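Local coordinates for hypothetical protein lpg0944 (Legionella pneumophila subsp. pneumophila str. Philadelphia 1, PDB 4RXV) that is of unknown function but is probably a cysteine-peptidase-like effector, this N-terminal part carrying a RavJ peptidase domain of clan CA, at residues D171-A174 / V175-H179; G178-P181 / E182-L185; E38-A41 / S42-Y46. All blocks are in the same frame, centred on the assembly; numbering follows the deposited sequence.

Interaction 1: D171-A174 / V175-H179; sequences DPWA and VGMGH
A174 O closes the short helix 172-176 by accepting H179 N at 3.0 Å, with a second, weak bond from M177 N at 3.3 Å. M177 N gives its stronger bond to W173 O, 2.8 Å away, and G176 N reaches P172 O at 2.9 Å. At the start of the helix D171 is the N-cap: its OD1 receives A174 N at 3.1 Å from above the carboxylate plane, while OD2 bonds H139 NE2, a carboxylate-imidazole pairing consistent with those of clan CA peptidases. The far end is a Schellman motif, identified by the H179 N bond to A174 O, by G178 N donating to V175 O at 3.0 Å and by the positive phi of G178 (96°). M177 folds back over the indole of W173. With its CG beside the backbone N (chi1 -65°), that carbon lies 3.7 Å from the centroid of the W173 six-membered ring and 12° off the normal, a CH-pi contact. SD of M177 meets the same W173 centroid obliquely at 4.5 Å, a Met-aromatic contact. The indole NE1 is satisfied by D25 OD1. H179 turns a ring edge to A174 O, and its NE2 donates to C32 O.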
ATOM      1  N   ASP A 171       3.781  -2.294  -2.105  1.00  6.69           N
ATOM      2  CA  ASP A 171       4.067  -1.981  -0.719  1.00  6.58           C
ATOM      3  C   ASP A 171       4.394  -0.489  -0.587  1.00  6.68           C
ATOM      4  O   ASP A 171       5.574  -0.096  -0.576  1.00  7.34           O
ATOM      5  CB  ASP A 171       5.216  -2.853  -0.223  1.00  7.57           C
ATOM      6  CG  ASP A 171       5.441  -2.745   1.276  1.00  7.72           C
ATOM      7  OD1 ASP A 171       4.888  -1.825   1.939  1.00  8.24           O
ATOM      8  OD2 ASP A 171       6.190  -3.607   1.800  1.00  8.72           O
ATOM      9  N   PRO A 172       3.370   0.363  -0.479  1.00  6.48           N
ATOM     10  CA  PRO A 172       3.636   1.796  -0.356  1.00  6.85           C
ATOM     11  C   PRO A 172       4.405   2.172   0.914  1.00  6.71           C
ATOM     12  O   PRO A 172       5.187   3.121   0.899  1.00  7.60           O
ATOM     13  CB  PRO A 172       2.241   2.418  -0.360  1.00  7.60           C
ATOM     14  CG  PRO A 172       1.316   1.306   0.056  1.00  7.54           C
ATOM     15  CD  PRO A 172       1.923   0.071  -0.554  1.00  7.06           C
ATOM     16  N   TRP A 173       4.215   1.430   2.007  1.00  6.54           N
ATOM     17  CA  TRP A 173       4.994   1.682   3.217  1.00  7.14           C
ATOM     18  C   TRP A 173       6.487   1.560   2.966  1.00  7.14           C
ATOM     19  O   TRP A 173       7.257   2.382   3.470  1.00  7.78           O
ATOM     20  CB  TRP A 173       4.529   0.775   4.346  1.00  7.32           C
ATOM     21  CG  TRP A 173       5.149   1.018   5.685  1.00  7.70           C
ATOM     22  CD1 TRP A 173       4.783   1.957   6.616  1.00  8.15           C
ATOM     23  CD2 TRP A 173       6.193   0.255   6.284  1.00  8.12           C
ATOM     24  NE1 TRP A 173       5.532   1.800   7.757  1.00  8.51           N
ATOM     25  CE2 TRP A 173       6.407   0.766   7.577  1.00  8.49           C
ATOM     26  CE3 TRP A 173       6.947  -0.831   5.862  1.00  8.88           C
ATOM     27  CZ2 TRP A 173       7.371   0.228   8.461  1.00  9.30           C
ATOM     28  CZ3 TRP A 173       7.912  -1.368   6.731  1.00  9.08           C
ATOM     29  CH2 TRP A 173       8.103  -0.835   8.017  1.00  9.12           C
ATOM     30  N   ALA A 174       6.903   0.574   2.163  1.00  7.34           N
ATOM     31  CA  ALA A 174       8.322   0.453   1.840  1.00  7.75           C
ATOM     32  C   ALA A 174       8.830   1.737   1.180  1.00  7.13           C
ATOM     33  O   ALA A 174       9.976   2.127   1.394  1.00  8.00           O
ATOM     34  CB  ALA A 174       8.570  -0.726   0.925  1.00  8.19           C
ATOM     35  N   VAL A 175       8.005   2.371   0.337  1.00  7.72           N
ATOM     36  CA  VAL A 175       8.382   3.611  -0.345  1.00  7.54           C
ATOM     37  C   VAL A 175       8.408   4.785   0.647  1.00  7.36           C
ATOM     38  O   VAL A 175       9.320   5.613   0.624  1.00  8.43           O
ATOM     39  CB  VAL A 175       7.443   3.872  -1.527  1.00  7.84           C
ATOM     40  CG1 VAL A 175       7.832   5.167  -2.266  1.00  8.12           C
ATOM     41  CG2 VAL A 175       7.513   2.702  -2.498  1.00  9.19           C
ATOM     42  N   GLY A 176       7.436   4.832   1.551  1.00  7.79           N
ATOM     43  CA  GLY A 176       7.475   5.773   2.663  1.00  8.42           C
ATOM     44  C   GLY A 176       8.731   5.643   3.505  1.00  8.12           C
ATOM     45  O   GLY A 176       9.285   6.633   4.002  1.00  9.93           O
ATOM     46  N   MET A 177       9.225   4.421   3.627  1.00  8.42           N
ATOM     47  CA  MET A 177      10.423   4.050   4.378  1.00  8.35           C
ATOM     48  C   MET A 177      11.694   4.157   3.523  1.00  8.69           C
ATOM     49  O   MET A 177      12.754   3.697   3.954  1.00 10.69           O
ATOM     50  CB  MET A 177      10.280   2.646   4.953  1.00  8.48           C
ATOM     51  CG  MET A 177       9.170   2.536   6.008  1.00  8.57           C
ATOM     52  SD  MET A 177       9.529   3.451   7.529  1.00  9.43           S
ATOM     53  CE  MET A 177      10.737   2.369   8.284  1.00 10.13           C
ATOM     54  N   GLY A 178      11.613   4.820   2.375  1.00  8.29           N
ATOM     55  CA  GLY A 178      12.791   5.203   1.630  1.00  9.07           C
ATOM     56  C   GLY A 178      13.209   4.272   0.512  1.00  8.76           C
ATOM     57  O   GLY A 178      14.151   4.605  -0.197  1.00  9.84           O
ATOM     58  N   HIS A 179      12.527   3.150   0.321  1.00  8.48           N
ATOM     59  CA  HIS A 179      12.881   2.228  -0.747  1.00  8.75           C
ATOM     60  C   HIS A 179      12.338   2.724  -2.083  1.00  9.39           C
ATOM     61  O   HIS A 179      11.286   3.340  -2.138  1.00  9.16           O
ATOM     62  CB  HIS A 179      12.375   0.824  -0.427  1.00  9.46           C
ATOM     63  CG  HIS A 179      13.006   0.258   0.803  1.00  9.97           C
ATOM     64  ND1 HIS A 179      14.159  -0.488   0.765  1.00 11.89           N
ATOM     65  CD2 HIS A 179      12.674   0.372   2.112  1.00 10.63           C
ATOM     66  CE1 HIS A 179      14.503  -0.825   1.995  1.00 11.22           C
ATOM     67  NE2 HIS A 179      13.635  -0.290   2.837  1.00 11.70           N
TER

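Interaction 2: G178-P181 / E182-L185; sequences GHPP and EQAL
Q183 runs back across P180 to reach the imidazole of H179, in the loop between helix 172-176 and strand 202-206. Of the two conformers deposited for Q183, the one described here has CB 3.6 Å from P180 O. Its CG then passes P180 CG at 4.0 Å, and its CD lies 3.8 Å from P180 CD, so the proline ring flanks the glutamine from CG to OE1. Because the chain is straight beyond CG, Q183 OE1 meets the rim of the imidazole within 13° of the ring plane and accepts H179 ND1 at 3.0 Å. The donor sits almost on the line of the amide carbonyl bond (C=O...N 175°), although the amide and ring planes are turned 42° apart. Beneath this the backbone makes a 3-10 turn, evidenced by the three-residue step from Q183 N to P180 O at 2.9 Å. P181 O is gripped twice, by A184 N from above the carbonyl plane and by L185 N at 2.8 Å. On the buried side, P181 CB meets L185 CD1 at 4.0 Å, and L185 also touches L13 of helix 6-14. If the Q183 amide is oriented as modelled, both ring nitrogens of H179 face acceptors, since NE2 is taken by C32 O, which may favour the doubly protonated ring.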
ATOM      1  N   GLY A 178      11.613   4.820   2.375  1.00  8.29           N
ATOM      2  CA  GLY A 178      12.791   5.203   1.630  1.00  9.07           C
ATOM      3  C   GLY A 178      13.209   4.272   0.512  1.00  8.76           C
ATOM      4  O   GLY A 178      14.151   4.605  -0.197  1.00  9.84           O
ATOM      5  N   HIS A 179      12.527   3.150   0.321  1.00  8.48           N
ATOM      6  CA  HIS A 179      12.881   2.228  -0.747  1.00  8.75           C
ATOM      7  C   HIS A 179      12.338   2.724  -2.083  1.00  9.39           C
ATOM      8  O   HIS A 179      11.286   3.340  -2.138  1.00  9.16           O
ATOM      9  CB  HIS A 179      12.375   0.824  -0.427  1.00  9.46           C
ATOM     10  CG  HIS A 179      13.006   0.258   0.803  1.00  9.97           C
ATOM     11  ND1 HIS A 179      14.159  -0.488   0.765  1.00 11.89           N
ATOM     12  CD2 HIS A 179      12.674   0.372   2.112  1.00 10.63           C
ATOM     13  CE1 HIS A 179      14.503  -0.825   1.995  1.00 11.22           C
ATOM     14  NE2 HIS A 179      13.635  -0.290   2.837  1.00 11.70           N
ATOM     15  N   PRO A 180      13.059   2.464  -3.173  1.00  9.30           N
ATOM     16  CA  PRO A 180      12.594   2.940  -4.472  1.00  9.85           C
ATOM     17  C   PRO A 180      11.421   2.132  -5.029  1.00  9.18           C
ATOM     18  O   PRO A 180      11.165   0.999  -4.604  1.00  9.21           O
ATOM     19  CB  PRO A 180      13.820   2.741  -5.367  1.00 11.88           C
ATOM     20  CG  PRO A 180      14.545   1.588  -4.727  1.00 12.06           C
ATOM     21  CD  PRO A 180      14.348   1.759  -3.252  1.00 10.44           C
ATOM     22  N   PRO A 181      10.712   2.694  -6.016  1.00  8.54           N
ATOM     23  CA  PRO A 181       9.599   1.960  -6.629  1.00  9.04           C
ATOM     24  C   PRO A 181       9.997   0.574  -7.115  1.00  8.11           C
ATOM     25  O   PRO A 181       9.167  -0.347  -7.099  1.00  8.15           O
ATOM     26  CB  PRO A 181       9.154   2.894  -7.780  1.00  9.76           C
ATOM     27  CG  PRO A 181       9.563   4.258  -7.342  1.00 12.07           C
ATOM     28  CD  PRO A 181      10.848   4.050  -6.571  1.00  9.73           C
ATOM     29  N   GLU A 182      11.223   0.430  -7.585  1.00  8.17           N
ATOM     30  CA  GLU A 182      11.667  -0.838  -8.154  1.00  8.77           C
ATOM     31  C   GLU A 182      11.810  -1.940  -7.103  1.00  8.41           C
ATOM     32  O   GLU A 182      12.019  -3.097  -7.445  1.00  9.41           O
ATOM     33  CB  GLU A 182      12.974  -0.655  -8.905  1.00  9.64           C
ATOM     34  CG  GLU A 182      12.859   0.243 -10.118  1.00 10.29           C
ATOM     35  CD  GLU A 182      12.862   1.729  -9.802  1.00 10.81           C
ATOM     36  OE1 GLU A 182      13.144   2.149  -8.650  1.00 10.74           O
ATOM     37  OE2 GLU A 182      12.622   2.507 -10.755  1.00 12.07           O
ATOM     38  N   GLN A 183      11.730  -1.565  -5.831  0.53  8.42           N
ATOM     39  CA  GLN A 183      11.731  -2.525  -4.732  0.53  9.28           C
ATOM     40  C   GLN A 183      10.388  -2.653  -4.037  0.53  8.09           C
ATOM     41  O   GLN A 183      10.299  -3.344  -3.029  0.53  8.37           O
ATOM     42  CB  GLN A 183      12.772  -2.125  -3.690  0.53 14.39           C
ATOM     43  CG  GLN A 183      14.187  -2.311  -4.166  0.53 23.30           C
ATOM     44  CD  GLN A 183      15.214  -1.917  -3.123  0.53 38.61           C
ATOM     45  OE1 GLN A 183      14.876  -1.577  -1.988  0.53 55.41           O
ATOM     46  NE2 GLN A 183      16.488  -1.955  -3.512  0.53 35.50           N
ATOM     47  N   ALA A 184       9.338  -2.016  -4.560  1.00  7.82           N
ATOM     48  CA  ALA A 184       8.098  -1.913  -3.789  1.00  7.12           C
ATOM     49  C   ALA A 184       6.820  -1.762  -4.581  1.00  7.47           C
ATOM     50  O   ALA A 184       5.775  -2.128  -4.061  1.00  8.71           O
ATOM     51  CB  ALA A 184       8.211  -0.746  -2.822  1.00  8.48           C
ATOM     52  N   LEU A 185       6.845  -1.169  -5.761  1.00  7.46           N
ATOM     53  CA  LEU A 185       5.611  -0.800  -6.467  1.00  7.85           C
ATOM     54  C   LEU A 185       5.449  -1.644  -7.738  1.00  7.70           C
ATOM     55  O   LEU A 185       5.945  -1.287  -8.816  1.00  8.05           O
ATOM     56  CB  LEU A 185       5.570   0.692  -6.784  1.00  7.72           C
ATOM     57  CG  LEU A 185       5.629   1.627  -5.563  1.00  7.76           C
ATOM     58  CD1 LEU A 185       5.598   3.079  -5.979  1.00  9.06           C
ATOM     59  CD2 LEU A 185       4.499   1.327  -4.554  1.00  8.25           C
TER

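Interaction 3: E38-A41 / S42-Y46; sequences EGIA and SGQRY
R45 doubles back along helix 37-50 so that one face of its guanidinium lies over A41 O, which stands 3.9 Å above the group's plane and is offset toward its rim. The fold-back is made at chi3 (-52°), after an extended start, and it brings NH2 alongside the methyl of A41. NH1 donates to S42 OG at 3.0 Å, a somewhat bent bond (N-H...O 143°) with the hydroxyl tilted 21° from the guanidinium plane. The main partner of this NH1 lies elsewhere, at F21 O, and Q19 O adds a weak bond. NH2 is bridged to the preceding turn: a water in the guanidinium plane, at its edge, accepts from R45 NH2 at 3.0 Å and donates to E38 O at 2.7 Å. E38 O is therefore held twice, since S42 N also reaches it, at 2.9 Å. S42 OG accepts from R45 and is hydrogen-bonded to G176 O as well; as that carbonyl can only accept, the hydroxyl must be the donor there, which fixes its rotation.

Elsewhere on the helix, I40 and Q44 cross at an angle, with I40 CG2 3.7 Å from Q44 NE2, an apolar methyl against an amide. The backbone beneath is regular, with G43 N to G39 O, Q44 N to I40 O at 3.2 Å and R45 N to A41 O at 2.9 Å all taking the four-residue step. I40 and Q44 are exposed, S42 and G39 buried. These features are those of an amphipathic alpha-helix, whose inner face is fastened by S42 and R45 to helix 172-176 and to the chain around strand 22-23 of the peptidase domain.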
ATOM      1  N   GLU A  38      15.257   9.720   0.331  1.00 18.76           N
ATOM      2  CA  GLU A  38      13.859   9.591   0.679  1.00 17.02           C
ATOM      3  C   GLU A  38      13.702   9.132   2.124  1.00 14.70           C
ATOM      4  O   GLU A  38      12.843   9.617   2.847  1.00 14.48           O
ATOM      5  CB  GLU A  38      13.185   8.606  -0.275  1.00 20.18           C
ATOM      6  CG  GLU A  38      12.977   9.178  -1.691  1.00 28.55           C
ATOM      7  CD  GLU A  38      14.255   9.276  -2.513  1.00 48.16           C
ATOM      8  OE1 GLU A  38      15.225   8.541  -2.238  1.00 38.25           O
ATOM      9  OE2 GLU A  38      14.283  10.102  -3.448  1.00 69.30           O
ATOM     10  N   GLY A  39      14.509   8.154   2.524  1.00 14.66           N
ATOM     11  CA  GLY A  39      14.445   7.643   3.883  1.00 14.90           C
ATOM     12  C   GLY A  39      14.825   8.704   4.908  1.00 14.87           C
ATOM     13  O   GLY A  39      14.180   8.863   5.937  1.00 14.83           O
ATOM     14  N   ILE A  40      15.906   9.432   4.634  1.00 17.08           N
ATOM     15  CA  ILE A  40      16.340  10.519   5.512  1.00 18.19           C
ATOM     16  C   ILE A  40      15.227  11.554   5.625  1.00 18.20           C
ATOM     17  O   ILE A  40      14.877  11.992   6.728  1.00 18.79           O
ATOM     18  CB  ILE A  40      17.628  11.202   4.982  1.00 20.99           C
ATOM     19  CG1 ILE A  40      18.791  10.209   4.941  1.00 25.60           C
ATOM     20  CG2 ILE A  40      17.986  12.411   5.824  1.00 23.43           C
ATOM     21  CD1 ILE A  40      19.105   9.546   6.253  1.00 28.84           C
ATOM     22  N   ALA A  41      14.672  11.942   4.480  1.00 17.37           N
ATOM     23  CA  ALA A  41      13.596  12.919   4.473  1.00 16.85           C
ATOM     24  C   ALA A  41      12.374  12.432   5.253  1.00 14.10           C
ATOM     25  O   ALA A  41      11.738  13.194   5.977  1.00 14.84           O
ATOM     26  CB  ALA A  41      13.221  13.275   3.050  1.00 18.10           C
ATOM     27  N   SER A  42      12.014  11.158   5.114  1.00 13.36           N
ATOM     28  CA  SER A  42      10.870  10.629   5.843  1.00 12.60           C
ATOM     29  C   SER A  42      11.086  10.657   7.355  1.00 12.81           C
ATOM     30  O   SER A  42      10.160  10.924   8.104  1.00 13.34           O
ATOM     31  CB  SER A  42      10.530   9.227   5.344  1.00 12.45           C
ATOM     32  OG  SER A  42       9.905   9.330   4.079  1.00 11.89           O
ATOM     33  N   GLY A  43      12.304  10.385   7.801  1.00 14.41           N
ATOM     34  CA  GLY A  43      12.609  10.433   9.221  1.00 16.10           C
ATOM     35  C   GLY A  43      12.414  11.839   9.775  1.00 16.61           C
ATOM     36  O   GLY A  43      11.836  12.050  10.835  1.00 17.36           O
ATOM     37  N   GLN A  44      12.914  12.825   9.047  1.00 16.48           N
ATOM     38  CA  GLN A  44      12.790  14.215   9.456  1.00 18.25           C
ATOM     39  C   GLN A  44      11.350  14.723   9.405  1.00 16.78           C
ATOM     40  O   GLN A  44      10.941  15.541  10.235  1.00 17.93           O
ATOM     41  CB  GLN A  44      13.683  15.074   8.565  1.00 21.64           C
ATOM     42  CG  GLN A  44      15.159  14.857   8.849  1.00 31.10           C
ATOM     43  CD  GLN A  44      16.057  15.284   7.705  1.00 46.10           C
ATOM     44  OE1 GLN A  44      15.592  15.534   6.593  1.00 50.92           O
ATOM     45  NE2 GLN A  44      17.357  15.357   7.972  1.00 46.44           N
ATOM     46  N   ARG A  45      10.598  14.256   8.409  1.00 14.95           N
ATOM     47  CA  ARG A  45       9.212  14.645   8.246  1.00 14.23           C
ATOM     48  C   ARG A  45       8.395  14.170   9.425  1.00 13.99           C
ATOM     49  O   ARG A  45       7.570  14.928   9.952  1.00 15.95           O
ATOM     50  CB  ARG A  45       8.663  14.088   6.923  1.00 14.38           C
ATOM     51  CG  ARG A  45       7.316  14.665   6.529  1.00 13.57           C
ATOM     52  CD  ARG A  45       6.752  14.024   5.238  1.00 13.52           C
ATOM     53  NE  ARG A  45       7.756  14.074   4.176  1.00 14.39           N
ATOM     54  CZ  ARG A  45       8.413  13.032   3.669  1.00 13.76           C
ATOM     55  NH1 ARG A  45       8.133  11.779   4.008  1.00 12.94           N
ATOM     56  NH2 ARG A  45       9.364  13.261   2.793  1.00 14.35           N
ATOM     57  N   TYR A  46       8.629  12.933   9.850  1.00 13.76           N
ATOM     58  CA  TYR A  46       7.932  12.416  11.018  1.00 14.70           C
ATOM     59  C   TYR A  46       8.283  13.213  12.270  1.00 16.02           C
ATOM     60  O   TYR A  46       7.417  13.477  13.103  1.00 16.11           O
ATOM     61  CB  TYR A  46       8.208  10.928  11.253  1.00 15.84           C
ATOM     62  CG  TYR A  46       7.540  10.502  12.526  1.00 16.51           C
ATOM     63  CD1 TYR A  46       6.164  10.350  12.582  1.00 16.12           C
ATOM     64  CD2 TYR A  46       8.272  10.287  13.688  1.00 19.75           C
ATOM     65  CE1 TYR A  46       5.527  10.001  13.758  1.00 17.62           C
ATOM     66  CE2 TYR A  46       7.639   9.943  14.869  1.00 20.02           C
ATOM     67  CZ  TYR A  46       6.269   9.803  14.903  1.00 21.15           C
ATOM     68  OH  TYR A  46       5.632   9.445  16.071  1.00 25.24           O
TER
HETATM   69  O   HOH W   1      10.823  10.980   1.579  1.00 13.75           O

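Interaction 1 is the buried one, its centre about 9 Å from the centre of the chain, interaction 2 is partly buried, and interaction 3 is farthest, its centre about 18 Å from it. Interactions 1 and 2 share G178 and H179: the loop leaving helix 172-176 turns back so that A184 CB packs on V175 CG2 at 3.5 Å and A184 O lies 2.8 Å from D171 N, a probable hydrogen bond. Interaction 3 belongs to another helix, joined to the first through S42 and by packing of E38 against G178. Chemistry follows place: capping and aromatic contacts in the core, a proline-lined amide-imidazole bond in the loop, and direct and water-mediated arginine bonds in the outer helix.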